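Local coordinates for phenylacetic acid degradation protein paaI (Escherichia coli, PDB 2FS2), which hydrolyses acyl-coenzyme A thioesters in phenylacetate degradation, preferring ring-hydroxylated phenylacetyl-CoA esters, as a homotetramer, at residues 59-64 against 111-116; 72-77 against 130-135; 81-86 against 122-127. All blocks are in the same frame, centred on the assembly; numbering follows the deposited sequence.

Interaction 1. Residues 59-64 against 111-116; sequences SLADTA and YDIEIV
No side-chain ring, amide or carboxylate carries the contact of Ala61 with Ile113 and Ile115; the one flat group involved is the Ala61 peptide, whose O meets Ile113 CG1 at 3.7 Å. The rest is apolar. Ala61 CB sits between two isoleucines that are two residues apart on the strand, 3.9 Å from Ile113 CG2 and 4.0 Å from Ile115 CD1. Ile115 has CG1 anti to the carbonyl carbon (chi1 -53°) and CD1 fully extended beyond it (chi2 -180°), which carries the terminal methyl to the helix surface. That methyl also touches Leu60: CD2 comes within 3.9 Å of Ile115 CD1, the two side chains crossing obliquely. One turn further along the helix, Ala64 CB approaches Ile113 CG1 more loosely, at 4.3 Å. The short side chains of Ala61 and Ala64 are consistent with the close approach, 8.6 Å between the segment axes, whose directions differ by 135°. Within the helix, Thr63 OG1 donates to Ser59 O at 2.7 Å, and Thr63 N binds the same oxygen from the opposite face of its carbonyl plane. Strand 94-101 extends the apolar floor, Ala99 touching both Ala64 and Ile113, while Val37 and Met39 cover Leu60. Asp112 points elsewhere, to a salt bridge with Arg102 of its own chain. This buried packing of helix 54-70 on a curled antiparallel sheet is the signature of the hot-dog fold, the helix being the sausage and the sheet its bun.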
ATOM      1  N   SER B  59     -14.667   4.105  -6.137  1.00 25.66           N
ATOM      2  CA  SER B  59     -14.966   4.654  -7.470  1.00 26.65           C
ATOM      3  C   SER B  59     -14.937   6.146  -7.505  1.00 27.07           C
ATOM      4  O   SER B  59     -14.491   6.754  -8.531  1.00 28.78           O
ATOM      5  CB  SER B  59     -16.328   4.232  -7.964  1.00 27.24           C
ATOM      6  OG  SER B  59     -16.316   2.835  -8.109  1.00 30.69           O
ATOM      7  N   LEU B  60     -15.325   6.748  -6.385  1.00 22.52           N
ATOM      8  CA  LEU B  60     -15.240   8.133  -6.291  1.00 21.25           C
ATOM      9  C   LEU B  60     -13.782   8.593  -6.273  1.00 20.73           C
ATOM     10  O   LEU B  60     -13.447   9.631  -6.841  1.00 17.07           O
ATOM     11  CB  LEU B  60     -15.961   8.594  -5.001  1.00 22.16           C
ATOM     12  CG  LEU B  60     -15.877  10.080  -4.609  1.00 24.23           C
ATOM     13  CD1 LEU B  60     -16.503  10.996  -5.718  1.00 22.25           C
ATOM     14  CD2 LEU B  60     -16.650  10.313  -3.283  1.00 23.66           C
ATOM     15  N   ALA B  61     -12.923   7.871  -5.520  1.00 19.53           N
ATOM     16  CA  ALA B  61     -11.536   8.285  -5.405  1.00 20.56           C
ATOM     17  C   ALA B  61     -10.832   8.130  -6.780  1.00 20.51           C
ATOM     18  O   ALA B  61     -10.033   8.963  -7.176  1.00 23.22           O
ATOM     19  CB  ALA B  61     -10.790   7.453  -4.274  1.00 19.34           C
ATOM     20  N   ASP B  62     -11.220   7.136  -7.518  1.00 22.91           N
ATOM     21  CA  ASP B  62     -10.573   6.706  -8.737  1.00 25.51           C
ATOM     22  C   ASP B  62     -11.021   7.647  -9.798  1.00 25.51           C
ATOM     23  O   ASP B  62     -10.301   7.898 -10.758  1.00 25.46           O
ATOM     24  CB  ASP B  62     -11.095   5.293  -9.063  1.00 26.81           C
ATOM     25  CG  ASP B  62     -10.407   4.643 -10.284  1.00 35.86           C
ATOM     26  OD1 ASP B  62      -9.185   4.913 -10.559  1.00 45.45           O
ATOM     27  OD2 ASP B  62     -10.993   3.800 -11.006  1.00 44.55           O
ATOM     28  N   THR B  63     -12.209   8.214  -9.626  1.00 23.54           N
ATOM     29  CA  THR B  63     -12.639   9.240 -10.557  1.00 23.33           C
ATOM     30  C   THR B  63     -11.858  10.551 -10.359  1.00 23.47           C
ATOM     31  O   THR B  63     -11.461  11.185 -11.356  1.00 25.98           O
ATOM     32  CB  THR B  63     -14.145   9.497 -10.375  1.00 22.35           C
ATOM     33  OG1 THR B  63     -14.866   8.301 -10.673  1.00 24.78           O
ATOM     34  CG2 THR B  63     -14.653  10.438 -11.388  1.00 25.24           C
ATOM     35  N   ALA B  64     -11.680  11.052  -9.115  1.00 22.59           N
ATOM     36  CA  ALA B  64     -10.882  12.233  -8.943  1.00 20.99           C
ATOM     37  C   ALA B  64      -9.461  11.945  -9.431  1.00 21.84           C
ATOM     38  O   ALA B  64      -8.790  12.788  -9.986  1.00 21.22           O
ATOM     39  CB  ALA B  64     -10.816  12.689  -7.385  1.00 22.24           C
ATOM     40  N   TYR B 111      -0.379  10.424  -7.138  1.00 14.52           N
ATOM     41  CA  TYR B 111      -1.517  11.371  -6.871  1.00 14.97           C
ATOM     42  C   TYR B 111      -2.119  10.933  -5.550  1.00 16.13           C
ATOM     43  O   TYR B 111      -2.337   9.732  -5.344  1.00 16.97           O
ATOM     44  CB  TYR B 111      -2.604  11.216  -7.926  1.00 15.12           C
ATOM     45  CG  TYR B 111      -2.152  11.875  -9.275  1.00 16.42           C
ATOM     46  CD1 TYR B 111      -1.175  11.240 -10.052  1.00 17.79           C
ATOM     47  CD2 TYR B 111      -2.618  13.135  -9.663  1.00 17.70           C
ATOM     48  CE1 TYR B 111      -0.636  11.862 -11.219  1.00 21.68           C
ATOM     49  CE2 TYR B 111      -2.089  13.810 -10.851  1.00 18.12           C
ATOM     50  CZ  TYR B 111      -1.138  13.102 -11.622  1.00 19.98           C
ATOM     51  OH  TYR B 111      -0.555  13.687 -12.663  1.00 20.58           O
ATOM     52  N   ASP B 112      -2.394  11.912  -4.708  1.00 17.64           N
ATOM     53  CA  ASP B 112      -2.999  11.701  -3.394  1.00 18.82           C
ATOM     54  C   ASP B 112      -4.425  12.181  -3.532  1.00 18.31           C
ATOM     55  O   ASP B 112      -4.622  13.284  -4.031  1.00 17.21           O
ATOM     56  CB  ASP B 112      -2.358  12.594  -2.412  1.00 16.56           C
ATOM     57  CG  ASP B 112      -1.115  11.951  -1.791  1.00 29.24           C
ATOM     58  OD1 ASP B 112      -0.755  10.853  -2.304  1.00 34.84           O
ATOM     59  OD2 ASP B 112      -0.459  12.400  -0.795  1.00 31.56           O
ATOM     60  N   ILE B 113      -5.361  11.404  -2.995  1.00 18.69           N
ATOM     61  CA  ILE B 113      -6.747  11.785  -3.063  1.00 19.36           C
ATOM     62  C   ILE B 113      -7.274  11.749  -1.600  1.00 20.36           C
ATOM     63  O   ILE B 113      -6.983  10.833  -0.817  1.00 19.81           O
ATOM     64  CB  ILE B 113      -7.584  10.780  -3.913  1.00 18.68           C
ATOM     65  CG1 ILE B 113      -7.447  10.921  -5.440  1.00 20.00           C
ATOM     66  CG2 ILE B 113      -9.108  10.864  -3.537  1.00 21.28           C
ATOM     67  CD1 ILE B 113      -5.987  10.609  -6.026  1.00 25.69           C
ATOM     68  N   GLU B 114      -8.070  12.731  -1.226  1.00 21.67           N
ATOM     69  CA  GLU B 114      -8.732  12.652   0.089  1.00 21.29           C
ATOM     70  C   GLU B 114     -10.228  12.804  -0.132  1.00 21.61           C
ATOM     71  O   GLU B 114     -10.653  13.748  -0.801  1.00 21.53           O
ATOM     72  CB  GLU B 114      -8.195  13.782   0.955  1.00 21.99           C
ATOM     73  CG  GLU B 114      -8.917  13.914   2.340  1.00 22.30           C
ATOM     74  CD  GLU B 114      -8.102  14.710   3.365  1.00 39.20           C
ATOM     75  OE1 GLU B 114      -7.155  15.446   2.919  1.00 44.28           O
ATOM     76  OE2 GLU B 114      -8.388  14.606   4.629  1.00 43.45           O
ATOM     77  N   ILE B 115     -11.022  11.990   0.560  1.00 22.39           N
ATOM     78  CA  ILE B 115     -12.466  12.116   0.563  1.00 22.22           C
ATOM     79  C   ILE B 115     -12.979  12.629   1.940  1.00 23.49           C
ATOM     80  O   ILE B 115     -12.656  12.065   2.967  1.00 22.43           O
ATOM     81  CB  ILE B 115     -13.222  10.762   0.153  1.00 23.43           C
ATOM     82  CG1 ILE B 115     -12.741  10.173  -1.196  1.00 24.04           C
ATOM     83  CG2 ILE B 115     -14.789  10.958   0.141  1.00 17.07           C
ATOM     84  CD1 ILE B 115     -13.478   8.843  -1.610  1.00 23.78           C
ATOM     85  N   VAL B 116     -13.768  13.693   1.894  1.00 20.79           N
ATOM     86  CA  VAL B 116     -14.192  14.453   3.040  1.00 23.40           C
ATOM     87  C   VAL B 116     -15.700  14.552   2.929  1.00 22.42           C
ATOM     88  O   VAL B 116     -16.223  14.639   1.789  1.00 21.13           O
ATOM     89  CB  VAL B 116     -13.516  15.849   2.960  1.00 25.04           C
ATOM     90  CG1 VAL B 116     -14.158  16.833   3.803  1.00 27.33           C
ATOM     91  CG2 VAL B 116     -11.965  15.760   3.395  1.00 23.25           C
TER

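Interaction 2. Residues 72-77 against 130-135; sequences QGLAAV and SHRIGG
Residues 75-77 and 131-133 pair as antiparallel backbone at one end of the hot-dog sheet, Ala76 with Arg132 being a non-hydrogen-bonded pair and Val77 with His131 a hydrogen-bonded one. His131 N reaches Val77 O at 2.9 Å, and Val77 N returns the bond to His131 O. Beyond Ala76 two more backbone bonds follow: Ile133 N donates to Ala75 O, and Ala75 N to Gly135 O. Arg132 runs out extended from CG to NE and lies under Leu74, whose CD1 sits over one guanidinium face, toward its rim, 3.4 Å from Arg132 NH1. Gln72 meets the edge of that group, its CD 3.8 Å from Arg132 NH2 and its amide turned 61° from the guanidinium plane; the amide oxygen itself bonds Tyr111 OH, and Arg132 NH1 bonds the Lys106 carbonyl. Val77 CG2 packs on Ile133 CG2 at 3.7 Å, the two side chains crossing at about a right angle. One water ties the two segments together: it donates to Ala75 O at 2.7 Å and to Gly135 O, and accepts from Gly134 N at 2.9 Å.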
ATOM      1  N   GLN B  72      -3.381  16.923 -17.810  1.00 29.15           N
ATOM      2  CA  GLN B  72      -2.324  17.513 -18.600  1.00 31.47           C
ATOM      3  C   GLN B  72      -2.544  17.169 -20.078  1.00 31.80           C
ATOM      4  O   GLN B  72      -1.831  17.655 -20.922  1.00 34.81           O
ATOM      5  CB  GLN B  72      -0.893  17.058 -18.155  1.00 32.54           C
ATOM      6  CG  GLN B  72      -0.497  17.042 -16.617  1.00 36.58           C
ATOM      7  CD  GLN B  72      -1.239  15.870 -15.721  1.00 47.36           C
ATOM      8  OE1 GLN B  72      -1.106  15.891 -14.489  1.00 47.24           O
ATOM      9  NE2 GLN B  72      -2.024  14.924 -16.362  1.00 43.19           N
ATOM     10  N   GLY B  73      -3.524  16.354 -20.422  1.00 31.95           N
ATOM     11  CA  GLY B  73      -3.750  15.989 -21.805  1.00 30.89           C
ATOM     12  C   GLY B  73      -3.139  14.687 -22.283  1.00 32.93           C
ATOM     13  O   GLY B  73      -3.291  14.371 -23.440  1.00 33.96           O
ATOM     14  N   LEU B  74      -2.432  13.935 -21.422  1.00 32.21           N
ATOM     15  CA  LEU B  74      -1.830  12.638 -21.762  1.00 32.83           C
ATOM     16  C   LEU B  74      -2.589  11.472 -21.143  1.00 32.38           C
ATOM     17  O   LEU B  74      -2.637  11.373 -19.935  1.00 33.75           O
ATOM     18  CB  LEU B  74      -0.409  12.577 -21.196  1.00 32.01           C
ATOM     19  CG  LEU B  74       0.314  13.638 -22.032  1.00 39.30           C
ATOM     20  CD1 LEU B  74       1.554  14.180 -21.318  1.00 39.27           C
ATOM     21  CD2 LEU B  74       0.556  13.163 -23.507  1.00 36.99           C
ATOM     22  N   ALA B  75      -3.156  10.602 -21.968  1.00 30.07           N
ATOM     23  CA  ALA B  75      -3.933   9.492 -21.493  1.00 29.60           C
ATOM     24  C   ALA B  75      -3.071   8.690 -20.411  1.00 28.24           C
ATOM     25  O   ALA B  75      -1.879   8.389 -20.658  1.00 27.34           O
ATOM     26  CB  ALA B  75      -4.304   8.568 -22.694  1.00 26.58           C
ATOM     27  N   ALA B  76      -3.679   8.351 -19.281  1.00 24.69           N
ATOM     28  CA  ALA B  76      -2.958   7.682 -18.209  1.00 24.95           C
ATOM     29  C   ALA B  76      -3.981   6.887 -17.439  1.00 26.10           C
ATOM     30  O   ALA B  76      -5.171   7.262 -17.412  1.00 25.75           O
ATOM     31  CB  ALA B  76      -2.261   8.655 -17.330  1.00 22.94           C
ATOM     32  N   VAL B  77      -3.521   5.765 -16.871  1.00 24.70           N
ATOM     33  CA  VAL B  77      -4.338   4.798 -16.130  1.00 25.34           C
ATOM     34  C   VAL B  77      -3.629   4.460 -14.769  1.00 25.56           C
ATOM     35  O   VAL B  77      -2.438   4.740 -14.590  1.00 24.50           O
ATOM     36  CB  VAL B  77      -4.513   3.458 -16.917  1.00 25.92           C
ATOM     37  CG1 VAL B  77      -5.144   3.715 -18.291  1.00 29.88           C
ATOM     38  CG2 VAL B  77      -3.211   2.622 -17.010  1.00 23.37           C
ATOM     39  N   SER B 130       0.095   6.350 -11.382  1.00 19.40           N
ATOM     40  CA  SER B 130      -0.450   6.296 -12.762  1.00 19.72           C
ATOM     41  C   SER B 130       0.661   5.980 -13.748  1.00 20.02           C
ATOM     42  O   SER B 130       1.781   6.264 -13.474  1.00 20.05           O
ATOM     43  CB  SER B 130      -1.016   7.644 -13.168  1.00 19.89           C
ATOM     44  OG  SER B 130      -0.106   8.696 -12.926  1.00 22.56           O
ATOM     45  N   HIS B 131       0.295   5.586 -14.952  1.00 20.61           N
ATOM     46  CA  HIS B 131       1.220   5.171 -15.996  1.00 24.65           C
ATOM     47  C   HIS B 131       0.618   5.762 -17.304  1.00 22.68           C
ATOM     48  O   HIS B 131      -0.548   5.558 -17.574  1.00 19.71           O
ATOM     49  CB  HIS B 131       1.219   3.609 -16.019  1.00 23.97           C
ATOM     50  CG  HIS B 131       2.049   3.006 -17.087  1.00 38.80           C
ATOM     51  ND1 HIS B 131       1.542   2.082 -17.982  1.00 47.28           N
ATOM     52  CD2 HIS B 131       3.364   3.156 -17.394  1.00 47.10           C
ATOM     53  CE1 HIS B 131       2.512   1.703 -18.805  1.00 52.49           C
ATOM     54  NE2 HIS B 131       3.628   2.337 -18.466  1.00 51.54           N
ATOM     55  N   ARG B 132       1.371   6.548 -18.030  1.00 24.24           N
ATOM     56  CA  ARG B 132       0.822   7.035 -19.348  1.00 28.68           C
ATOM     57  C   ARG B 132       0.864   5.933 -20.381  1.00 29.68           C
ATOM     58  O   ARG B 132       1.787   5.125 -20.394  1.00 29.72           O
ATOM     59  CB  ARG B 132       1.610   8.286 -19.783  1.00 28.16           C
ATOM     60  CG  ARG B 132       1.383   9.353 -18.700  1.00 28.15           C
ATOM     61  CD  ARG B 132       2.097  10.558 -18.890  1.00 31.55           C
ATOM     62  NE  ARG B 132       1.482  11.648 -18.167  1.00 27.03           N
ATOM     63  CZ  ARG B 132       2.056  12.799 -18.098  1.00 31.00           C
ATOM     64  NH1 ARG B 132       3.232  12.920 -18.700  1.00 24.02           N
ATOM     65  NH2 ARG B 132       1.508  13.808 -17.385  1.00 32.04           N
ATOM     66  N   ILE B 133      -0.141   5.848 -21.210  1.00 32.71           N
ATOM     67  CA  ILE B 133      -0.351   4.662 -22.029  1.00 35.95           C
ATOM     68  C   ILE B 133      -0.216   5.076 -23.522  1.00 39.86           C
ATOM     69  O   ILE B 133      -0.393   4.268 -24.419  1.00 40.41           O
ATOM     70  CB  ILE B 133      -1.750   4.053 -21.751  1.00 35.52           C
ATOM     71  CG1 ILE B 133      -2.839   5.117 -21.817  1.00 37.75           C
ATOM     72  CG2 ILE B 133      -1.807   3.320 -20.398  1.00 37.24           C
ATOM     73  CD1 ILE B 133      -4.206   4.571 -22.358  1.00 39.63           C
ATOM     74  N   GLY B 134       0.077   6.343 -23.772  1.00 42.72           N
ATOM     75  CA  GLY B 134       0.338   6.786 -25.124  1.00 46.08           C
ATOM     76  C   GLY B 134      -0.812   7.539 -25.755  1.00 47.25           C
ATOM     77  O   GLY B 134      -1.971   7.106 -25.741  1.00 46.39           O
ATOM     78  N   GLY B 135      -0.452   8.694 -26.321  1.00 51.04           N
ATOM     79  CA  GLY B 135      -1.401   9.568 -27.001  1.00 53.77           C
ATOM     80  C   GLY B 135      -2.233  10.328 -25.987  1.00 55.90           C
ATOM     81  O   GLY B 135      -1.948  10.312 -24.774  1.00 52.54           O
TER
HETATM   82  O   HOH W   1      -0.066   8.948 -22.611  1.00 25.19           O

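Interaction 3. Residues 81-86 against 122-127; sequences CTIDFL and TVALFR
Backbone hydrogen bonds join Thr82 with Arg127 and Asp84 with Leu125, two reciprocal pairs in an antiparallel register. Thr82 N reaches Arg127 O at 2.9 Å. A fifth bond, Leu86 N to Val123 O at 2.7 Å, is short but comes in from above the carbonyl plane. Val123 and Ala124 both face Ile115 of the next strand, a classic beta bulge.

Aromatic and apolar contacts fill the face with Ile83 and Phe126. The Phe126 ring, with CG anti to the backbone N (chi1 162°), swings back along the neighbouring strand to Cys81. Cys81 SG lies obliquely to it, 4.5 Å from the ring centroid, and Cys81 CB is 3.7 Å from Phe126 CZ. Ile83 CB approaches the same ring obliquely, 4.1 Å from Phe126 CD1. Replacing Phe126 by an alanine is likely to strip Cys81 SG and Ile83 CB of their aromatic neighbour and to open a gap on the side of the sheet that faces helix 54-70. Leu86 and Thr122 lie side by side, pointing the same way, Leu86 CD1 3.6 Å from Thr122 CG2, and the same leucine methyl reaches Leu125 CG at 3.9 Å.

Polar groups serve other partners. A water lies 2.8 Å from Asp84 OD2 and may donate to it, though other acceptors nearby compete for its protons. Arg127 leaves the pair to bridge Asp112 of its own chain and Asp112 of a second subunit.

Residues 81-84 also pair antiparallel with a strand of a third subunit, continuing the sheet across the interface as in the side-by-side dimers of hot-dog thioesterases.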
ATOM      1  N   CYS B  81      -2.601   1.276  -6.341  1.00 24.61           N
ATOM      2  CA  CYS B  81      -3.084   2.264  -5.430  1.00 26.45           C
ATOM      3  C   CYS B  81      -3.461   1.689  -4.082  1.00 25.92           C
ATOM      4  O   CYS B  81      -3.651   0.517  -3.993  1.00 26.53           O
ATOM      5  CB  CYS B  81      -4.282   2.889  -6.054  1.00 25.62           C
ATOM      6  SG  CYS B  81      -5.675   1.868  -5.966  1.00 39.88           S
ATOM      7  N   THR B  82      -3.630   2.536  -3.097  1.00 22.92           N
ATOM      8  CA  THR B  82      -3.930   2.074  -1.785  1.00 25.01           C
ATOM      9  C   THR B  82      -5.002   2.963  -1.198  1.00 23.16           C
ATOM     10  O   THR B  82      -4.995   4.136  -1.434  1.00 22.63           O
ATOM     11  CB  THR B  82      -2.659   2.078  -0.924  1.00 25.33           C
ATOM     12  OG1 THR B  82      -2.003   3.318  -1.048  1.00 30.89           O
ATOM     13  CG2 THR B  82      -1.570   1.301  -1.560  1.00 31.93           C
ATOM     14  N   ILE B  83      -5.910   2.390  -0.432  1.00 22.79           N
ATOM     15  CA  ILE B  83      -6.992   3.142   0.165  1.00 24.36           C
ATOM     16  C   ILE B  83      -7.035   2.832   1.669  1.00 23.56           C
ATOM     17  O   ILE B  83      -6.907   1.705   2.016  1.00 24.23           O
ATOM     18  CB  ILE B  83      -8.412   2.953  -0.661  1.00 24.95           C
ATOM     19  CG1 ILE B  83      -9.589   3.610   0.026  1.00 29.68           C
ATOM     20  CG2 ILE B  83      -8.852   1.480  -0.887  1.00 30.20           C
ATOM     21  CD1 ILE B  83     -10.717   4.300  -1.027  1.00 30.85           C
ATOM     22  N   ASP B  84      -7.116   3.858   2.522  1.00 22.03           N
ATOM     23  CA  ASP B  84      -7.532   3.734   3.907  1.00 23.75           C
ATOM     24  C   ASP B  84      -8.994   4.226   4.147  1.00 23.29           C
ATOM     25  O   ASP B  84      -9.281   5.383   3.889  1.00 26.65           O
ATOM     26  CB  ASP B  84      -6.637   4.586   4.710  1.00 20.21           C
ATOM     27  CG  ASP B  84      -5.242   4.024   4.755  1.00 36.35           C
ATOM     28  OD1 ASP B  84      -5.006   3.139   5.647  1.00 37.59           O
ATOM     29  OD2 ASP B  84      -4.319   4.359   3.857  1.00 44.20           O
ATOM     30  N   PHE B  85      -9.881   3.370   4.647  1.00 23.52           N
ATOM     31  CA  PHE B  85     -11.252   3.736   5.002  1.00 23.71           C
ATOM     32  C   PHE B  85     -11.295   4.237   6.442  1.00 25.28           C
ATOM     33  O   PHE B  85     -10.844   3.523   7.348  1.00 25.56           O
ATOM     34  CB  PHE B  85     -12.118   2.498   4.829  1.00 24.97           C
ATOM     35  CG  PHE B  85     -12.236   2.038   3.318  1.00 25.13           C
ATOM     36  CD1 PHE B  85     -11.602   0.907   2.882  1.00 21.63           C
ATOM     37  CD2 PHE B  85     -12.982   2.769   2.394  1.00 26.54           C
ATOM     38  CE1 PHE B  85     -11.763   0.398   1.568  1.00 18.46           C
ATOM     39  CE2 PHE B  85     -13.113   2.334   1.047  1.00 23.45           C
ATOM     40  CZ  PHE B  85     -12.514   1.131   0.652  1.00 21.97           C
ATOM     41  N   LEU B  86     -11.680   5.491   6.663  1.00 24.81           N
ATOM     42  CA  LEU B  86     -11.621   6.043   8.030  1.00 27.29           C
ATOM     43  C   LEU B  86     -12.988   6.231   8.752  1.00 26.98           C
ATOM     44  O   LEU B  86     -13.077   6.161   9.969  1.00 27.97           O
ATOM     45  CB  LEU B  86     -10.885   7.372   7.989  1.00 27.96           C
ATOM     46  CG  LEU B  86      -9.524   7.345   7.236  1.00 28.68           C
ATOM     47  CD1 LEU B  86      -9.074   8.779   6.950  1.00 26.75           C
ATOM     48  CD2 LEU B  86      -8.481   6.614   8.061  1.00 29.40           C
ATOM     49  N   THR B 122     -12.715  13.605   7.262  1.00 25.89           N
ATOM     50  CA  THR B 122     -12.181  12.512   6.398  1.00 23.98           C
ATOM     51  C   THR B 122     -12.818  11.171   6.415  1.00 22.39           C
ATOM     52  O   THR B 122     -12.830  10.475   7.408  1.00 23.75           O
ATOM     53  CB  THR B 122     -10.731  12.306   6.684  1.00 24.90           C
ATOM     54  OG1 THR B 122     -10.161  13.618   6.847  1.00 26.55           O
ATOM     55  CG2 THR B 122     -10.093  11.783   5.353  1.00 24.51           C
ATOM     56  N   VAL B 123     -13.301  10.765   5.253  1.00 19.99           N
ATOM     57  CA  VAL B 123     -13.859   9.492   5.071  1.00 19.05           C
ATOM     58  C   VAL B 123     -12.811   8.456   4.647  1.00 20.30           C
ATOM     59  O   VAL B 123     -12.905   7.275   5.056  1.00 20.91           O
ATOM     60  CB  VAL B 123     -14.957   9.652   4.023  1.00 22.32           C
ATOM     61  CG1 VAL B 123     -15.366   8.340   3.415  1.00 24.23           C
ATOM     62  CG2 VAL B 123     -16.168  10.463   4.662  1.00 20.21           C
ATOM     63  N   ALA B 124     -11.844   8.879   3.829  1.00 18.41           N
ATOM     64  CA  ALA B 124     -10.954   7.950   3.182  1.00 19.71           C
ATOM     65  C   ALA B 124      -9.751   8.716   2.557  1.00 18.98           C
ATOM     66  O   ALA B 124      -9.866   9.928   2.195  1.00 18.98           O
ATOM     67  CB  ALA B 124     -11.760   7.123   2.140  1.00 16.52           C
ATOM     68  N   LEU B 125      -8.627   8.008   2.432  1.00 18.57           N
ATOM     69  CA  LEU B 125      -7.301   8.569   1.948  1.00 17.99           C
ATOM     70  C   LEU B 125      -6.859   7.555   0.935  1.00 17.52           C
ATOM     71  O   LEU B 125      -7.059   6.359   1.123  1.00 17.80           O
ATOM     72  CB  LEU B 125      -6.250   8.675   3.091  1.00 19.69           C
ATOM     73  CG  LEU B 125      -6.524   9.743   4.131  1.00 19.63           C
ATOM     74  CD1 LEU B 125      -5.619   9.743   5.311  1.00 24.65           C
ATOM     75  CD2 LEU B 125      -6.445  11.200   3.526  1.00 19.52           C
ATOM     76  N   PHE B 126      -6.369   8.006  -0.210  1.00 15.37           N
ATOM     77  CA  PHE B 126      -6.074   7.055  -1.230  1.00 16.76           C
ATOM     78  C   PHE B 126      -4.793   7.648  -1.836  1.00 14.94           C
ATOM     79  O   PHE B 126      -4.569   8.845  -1.762  1.00 13.55           O
ATOM     80  CB  PHE B 126      -7.241   7.162  -2.159  1.00 19.17           C
ATOM     81  CG  PHE B 126      -7.038   6.604  -3.498  1.00 25.13           C
ATOM     82  CD1 PHE B 126      -7.796   5.468  -3.900  1.00 31.11           C
ATOM     83  CD2 PHE B 126      -6.202   7.214  -4.402  1.00 29.08           C
ATOM     84  CE1 PHE B 126      -7.649   4.926  -5.199  1.00 33.79           C
ATOM     85  CE2 PHE B 126      -6.040   6.689  -5.752  1.00 29.47           C
ATOM     86  CZ  PHE B 126      -6.762   5.566  -6.141  1.00 31.22           C
ATOM     87  N   ARG B 127      -3.964   6.783  -2.392  1.00 17.26           N
ATOM     88  CA  ARG B 127      -2.756   7.235  -3.041  1.00 19.48           C
ATOM     89  C   ARG B 127      -2.663   6.338  -4.251  1.00 19.08           C
ATOM     90  O   ARG B 127      -2.793   5.130  -4.196  1.00 21.40           O
ATOM     91  CB  ARG B 127      -1.503   7.160  -2.122  1.00 18.70           C
ATOM     92  CG  ARG B 127      -0.190   7.376  -2.948  1.00 24.29           C
ATOM     93  CD  ARG B 127       1.063   7.874  -2.226  1.00 31.41           C
ATOM     94  NE  ARG B 127       0.782   9.089  -1.456  1.00 34.21           N
ATOM     95  CZ  ARG B 127       1.397   9.412  -0.363  1.00 32.33           C
ATOM     96  NH1 ARG B 127       2.377   8.593   0.082  1.00 31.72           N
ATOM     97  NH2 ARG B 127       1.076  10.543   0.261  1.00 28.98           N
TER
HETATM   98  O   HOH W   2      -4.122   5.646   1.407  1.00 29.68           O

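How the interactions relate
Along the chain the segments come in the order 59-64, 72-77, 81-86, 111-116, 122-127, 130-135, so interaction 1 alternates with both others, while interaction 3 lies wholly within the span of interaction 2. Interactions 2 and 3 hold opposite ends of the same strand pair, 76-85 with 122-132, their centres 23 Å apart. Interaction 1, 8 Å from interaction 3 and 18 Å from interaction 2, sets helix 54-70 on the adjoining strand 108-116. Helix and sheet meet directly between interactions 1 and 3, Ala61 CB lying 3.6 Å from Phe126 CD1. Together they knit the central helix to its sheet and carry that sheet to the subunit interfaces of the tetramer.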